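Local coordinates for 2OG-Fe dioxygenase family protein (Methylibium petroleiphilum, PDB 3PL0), which probably acts as a dioxygenase of the 2OG-Fe family, built on the double-stranded beta-helix (cupin) fold, at residues A[91-94]-A[95-98]; A[201-205]-A[206-210]. One frame throughout, in Å; residues are numbered along the deposited sequence. Where two conformers were deposited one is given.

Contact 1: A[91-94]-A[95-98]; sequences WQPT and TYNA
Trp-91 and Pro-93 meet Ala-98 where the chain leaves a strand and folds into a turn. The CB of Trp-91 carries CG anti to the backbone N (chi1 -160°), and the six-membered ring ends at Ala-98. The indole lies over Pro-93, whose CD sits 3.5 Å above its plane, nearer the border of the ring than its centre. Farther out, CZ2 is 4.1 Å from Ala-98 CB. The outermost carbon, CH2, has two neighbours in that residue. Ala-98 CB is 3.8 Å from CH2, and Ala-98 O lies at the ring edge, near its plane, 3.6 Å from CH2. The methyl is shared, because Pro-93 CB also packs on Ala-98 CB at 3.5 Å.

A type I beta turn from Thr-95 to Ala-98 brings that methyl back. It is closed by the bond from Ala-98 N to Thr-95 O, 3.0 Å. Thr-95 OG1 accepts from Asn-97 N at 3.1 Å and adds an ST turn.

Trp-91 NE1 donates to Gly-101 O. The contact runs from the end of strand 90-92 into the loop before strand 103-105, near the surface. The two strands pair antiparallel; Trp-91 touches Glu-104 of the second, and Gln-251 and Pro-253 near the C-terminus.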
loop_
_atom_site.group_PDB
_atom_site.type_symbol
_atom_site.label_atom_id
_atom_site.label_comp_id
_atom_site.label_asym_id
_atom_site.label_seq_id
_atom_site.Cartn_x
_atom_site.Cartn_y
_atom_site.Cartn_z
ATOM N N TRP A 91 -8.461 8.644 9.181
ATOM C CA TRP A 91 -9.350 8.122 10.210
ATOM C C TRP A 91 -8.986 6.693 10.612
ATOM O O TRP A 91 -8.756 5.854 9.765
ATOM C CB TRP A 91 -10.832 8.161 9.719
ATOM C CG TRP A 91 -11.898 8.100 10.822
ATOM C CD1 TRP A 91 -11.798 8.625 12.067
ATOM C CD2 TRP A 91 -13.209 7.486 10.756
ATOM N NE1 TRP A 91 -12.933 8.368 12.788
ATOM C CE2 TRP A 91 -13.818 7.668 12.009
ATOM C CE3 TRP A 91 -13.907 6.769 9.763
ATOM C CZ2 TRP A 91 -15.136 7.198 12.303
ATOM C CZ3 TRP A 91 -15.213 6.308 10.044
ATOM C CH2 TRP A 91 -15.806 6.528 11.315
ATOM N N GLN A 92 -8.981 6.425 11.911
ATOM C CA GLN A 92 -8.619 5.116 12.469
ATOM C C GLN A 92 -9.642 4.742 13.584
ATOM O O GLN A 92 -9.285 4.676 14.787
ATOM C CB GLN A 92 -7.188 5.159 13.059
ATOM C CG GLN A 92 -6.068 4.998 12.045
ATOM C CD GLN A 92 -4.686 5.498 12.536
ATOM O OE1 GLN A 92 -3.867 5.950 11.731
ATOM N NE2 GLN A 92 -4.453 5.456 13.841
ATOM N N PRO A 93 -10.913 4.505 13.195
ATOM C CA PRO A 93 -11.910 4.067 14.174
ATOM C C PRO A 93 -11.536 2.667 14.618
ATOM O O PRO A 93 -10.793 1.991 13.887
ATOM C CB PRO A 93 -13.178 4.036 13.361
ATOM C CG PRO A 93 -12.694 3.806 11.898
ATOM C CD PRO A 93 -11.455 4.609 11.828
ATOM N N THR A 94 -12.000 2.207 15.777
ATOM C CA THR A 94 -11.642 0.850 16.211
ATOM C C THR A 94 -12.389 -0.186 15.389
ATOM O O THR A 94 -12.038 -1.373 15.453
ATOM C CB THR A 94 -11.938 0.543 17.724
ATOM O OG1 THR A 94 -13.357 0.543 17.971
ATOM C CG2 THR A 94 -11.240 1.530 18.667
ATOM N N THR A 95 -13.428 0.226 14.640
ATOM C CA THR A 95 -14.126 -0.726 13.809
ATOM C C THR A 95 -14.600 -0.009 12.593
ATOM O O THR A 95 -14.990 1.175 12.657
ATOM C CB THR A 95 -15.323 -1.373 14.586
ATOM O OG1 THR A 95 -16.108 -2.215 13.718
ATOM C CG2 THR A 95 -16.235 -0.293 15.219
ATOM N N TYR A 96 -14.631 -0.725 11.472
ATOM C CA TYR A 96 -15.247 -0.183 10.267
ATOM C C TYR A 96 -16.771 -0.130 10.326
ATOM O O TYR A 96 -17.406 0.352 9.418
ATOM C CB TYR A 96 -14.722 -0.906 9.027
ATOM C CG TYR A 96 -13.239 -0.705 8.925
ATOM C CD1 TYR A 96 -12.703 0.584 8.808
ATOM C CD2 TYR A 96 -12.361 -1.785 9.001
ATOM C CE1 TYR A 96 -11.332 0.777 8.738
ATOM C CE2 TYR A 96 -11.013 -1.601 8.934
ATOM C CZ TYR A 96 -10.497 -0.314 8.801
ATOM O OH TYR A 96 -9.133 -0.118 8.740
ATOM N N ASN A 97 -17.350 -0.576 11.427
ATOM C CA ASN A 97 -18.768 -0.302 11.713
ATOM C C ASN A 97 -19.026 1.084 12.309
ATOM O O ASN A 97 -20.185 1.416 12.593
ATOM C CB ASN A 97 -19.293 -1.346 12.711
ATOM C CG ASN A 97 -19.378 -2.722 12.107
ATOM O OD1 ASN A 97 -19.596 -2.853 10.919
ATOM N ND2 ASN A 97 -19.181 -3.747 12.923
ATOM N N ALA A 98 -17.953 1.843 12.565
ATOM C CA ALA A 98 -18.049 3.137 13.208
ATOM C C ALA A 98 -18.692 4.148 12.270
ATOM O O ALA A 98 -18.447 4.151 11.069
ATOM C CB ALA A 98 -16.660 3.627 13.685
#

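Contact 2: A[201-205]-A[206-210]; sequences FTLEQ and PWTVL
Thr-208 bonds twice to the carbonyl oxygen of Gln-205. The backbone bond runs from Thr-208 N to Gln-205 O over 3.0 Å and closes a type II beta turn, with Pro-206 and Trp-207 at its corners. The side-chain bond, Thr-208 OG1 to Gln-205 O, is shorter at 2.7 Å. Its donor stands 18° from the carbonyl plane. With chi1 at -54°, OG1 lies beside its own backbone N, and the two donors converge on one acceptor. Together they hold the Gln-205 carbonyl.

Water 1 extends the polar network. It accepts from Glu-204 N at 2.9 Å and donates to Thr-208 OG1 at 3.0 Å. The hydroxyl thus joins the water to the turn carbonyl, and its rotation is set by giving to one and accepting from the other.

The apolar contacts line the inner side of the bend. The CD2 branch of Leu-203 meets Thr-208 CG2 at 3.6 Å. This methyl lies anti to the backbone N of Thr-208, on a different branch from the hydroxyl. Leu-203 CD2 also sits at the edge of the Phe-201 ring, in its plane. Where one strand ends and the next begins, Leu-210 CD1 approaches the same ring at its edge, 3.9 Å from CZ.

Outside the bend, Trp-207 NE1 bonds Asp-44 OD1, and Glu-204 forms a salt bridge with Arg-180. The arrangement is a beta turn within the connection from strand 198-201 to strand 209-213, which lie in separate sheets, in a protein with the double-stranded beta-helix (cupin) fold.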
loop_
_atom_site.group_PDB
_atom_site.type_symbol
_atom_site.label_atom_id
_atom_site.label_comp_id
_atom_site.label_asym_id
_atom_site.label_seq_id
_atom_site.Cartn_x
_atom_site.Cartn_y
_atom_site.Cartn_z
ATOM N N PHE A 201 4.367 -14.867 1.248
ATOM C CA PHE A 201 5.410 -14.618 0.276
ATOM C C PHE A 201 6.145 -13.346 0.704
ATOM O O PHE A 201 5.599 -12.514 1.398
ATOM C CB PHE A 201 4.812 -14.452 -1.126
ATOM C CG PHE A 201 3.713 -13.446 -1.206
ATOM C CD1 PHE A 201 2.399 -13.823 -0.989
ATOM C CD2 PHE A 201 3.981 -12.123 -1.488
ATOM C CE1 PHE A 201 1.399 -12.880 -1.039
ATOM C CE2 PHE A 201 3.002 -11.188 -1.559
ATOM C CZ PHE A 201 1.704 -11.541 -1.307
ATOM N N THR A 202 7.400 -13.208 0.303
ATOM C CA THR A 202 8.189 -12.052 0.678
ATOM C C THR A 202 8.431 -11.206 -0.542
ATOM O O THR A 202 9.006 -11.681 -1.519
ATOM C CB THR A 202 9.523 -12.472 1.287
ATOM O OG1 THR A 202 9.274 -13.262 2.449
ATOM C CG2 THR A 202 10.337 -11.254 1.672
ATOM N N LEU A 203 7.992 -9.957 -0.478
ATOM C CA LEU A 203 8.278 -9.003 -1.537
ATOM C C LEU A 203 9.745 -8.607 -1.450
ATOM O O LEU A 203 10.211 -8.191 -0.402
ATOM C CB LEU A 203 7.362 -7.769 -1.420
ATOM C CG LEU A 203 5.851 -8.055 -1.553
ATOM C CD1 LEU A 203 5.017 -6.875 -1.030
ATOM C CD2 LEU A 203 5.440 -8.426 -2.930
ATOM N N GLU A 204 10.451 -8.743 -2.570
ATOM C CA GLU A 204 11.882 -8.510 -2.640
ATOM C C GLU A 204 12.340 -7.619 -3.791
ATOM O O GLU A 204 13.392 -6.999 -3.665
ATOM C CB GLU A 204 12.628 -9.851 -2.741
ATOM C CG GLU A 204 12.409 -10.744 -1.523
ATOM C CD GLU A 204 13.207 -12.062 -1.554
ATOM O OE1 GLU A 204 13.379 -12.634 -2.650
ATOM O OE2 GLU A 204 13.626 -12.528 -0.459
ATOM N N GLN A 205 11.601 -7.552 -4.904
ATOM C CA GLN A 205 12.046 -6.732 -6.039
ATOM C C GLN A 205 11.291 -5.418 -6.058
ATOM O O GLN A 205 10.068 -5.399 -6.076
ATOM C CB GLN A 205 11.873 -7.466 -7.370
ATOM C CG GLN A 205 12.717 -8.737 -7.509
ATOM C CD GLN A 205 14.183 -8.511 -7.189
ATOM O OE1 GLN A 205 14.802 -9.305 -6.469
ATOM N NE2 GLN A 205 14.743 -7.419 -7.703
ATOM N N PRO A 206 12.019 -4.293 -6.055
ATOM C CA PRO A 206 11.304 -3.036 -6.078
ATOM C C PRO A 206 10.307 -2.943 -7.206
ATOM O O PRO A 206 10.548 -3.461 -8.288
ATOM C CB PRO A 206 12.411 -2.017 -6.249
ATOM C CG PRO A 206 13.564 -2.630 -5.544
ATOM C CD PRO A 206 13.467 -4.088 -5.853
ATOM N N TRP A 207 9.182 -2.305 -6.916
ATOM C CA TRP A 207 8.062 -2.129 -7.835
ATOM C C TRP A 207 7.297 -3.421 -8.066
ATOM O O TRP A 207 6.528 -3.506 -9.017
ATOM C CB TRP A 207 8.510 -1.466 -9.158
ATOM C CG TRP A 207 9.323 -0.298 -8.847
ATOM C CD1 TRP A 207 10.654 -0.140 -9.082
ATOM C CD2 TRP A 207 8.900 0.849 -8.150
ATOM N NE1 TRP A 207 11.075 1.055 -8.601
ATOM C CE2 TRP A 207 10.016 1.688 -8.022
ATOM C CE3 TRP A 207 7.668 1.307 -7.691
ATOM C CZ2 TRP A 207 9.943 2.905 -7.409
ATOM C CZ3 TRP A 207 7.604 2.517 -7.087
ATOM C CH2 TRP A 207 8.717 3.303 -6.943
ATOM N N THR A 208 7.468 -4.409 -7.177
ATOM C CA THR A 208 6.514 -5.472 -7.101
ATOM C C THR A 208 5.282 -4.894 -6.395
ATOM O O THR A 208 5.420 -4.198 -5.383
ATOM C CB THR A 208 7.041 -6.726 -6.342
ATOM O OG1 THR A 208 8.283 -7.164 -6.930
ATOM C CG2 THR A 208 5.973 -7.853 -6.419
ATOM N N VAL A 209 4.095 -5.155 -6.947
ATOM C CA VAL A 209 2.835 -4.658 -6.384
ATOM C C VAL A 209 1.820 -5.745 -5.995
ATOM O O VAL A 209 1.501 -6.622 -6.764
ATOM C CB VAL A 209 2.203 -3.640 -7.313
ATOM C CG1 VAL A 209 1.020 -3.005 -6.626
ATOM C CG2 VAL A 209 3.259 -2.599 -7.685
ATOM N N LEU A 210 1.302 -5.650 -4.767
ATOM C CA LEU A 210 0.248 -6.514 -4.308
ATOM C C LEU A 210 -1.050 -5.742 -4.427
ATOM O O LEU A 210 -1.216 -4.727 -3.759
ATOM C CB LEU A 210 0.482 -6.913 -2.844
ATOM C CG LEU A 210 -0.628 -7.660 -2.083
ATOM C CD1 LEU A 210 -0.906 -8.981 -2.769
ATOM C CD2 LEU A 210 -0.219 -7.849 -0.615
HETATM O O HOH W 1 9.307 -9.335 -5.135
#

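How the contacts relate
Contact 1 is a surface contact and contact 2 a mostly buried one. Their centres are 29 Å apart, on opposite sides of the chain's centre, and their nearest atoms are about 15 Å apart. Both are bends at strand ends, but they serve different elements. Residues 91-98 leave a strand of a small two-stranded sheet, whereas residues 201-210 pass from a three-stranded sheet into the large one. Across its segments contact 1 has no hydrogen bond; its meeting is aromatic and aliphatic, and its turn lies wholly within 95-98. In contact 2 the turn itself spans the segments, and polar bonds and a water accompany the hydrophobic packing.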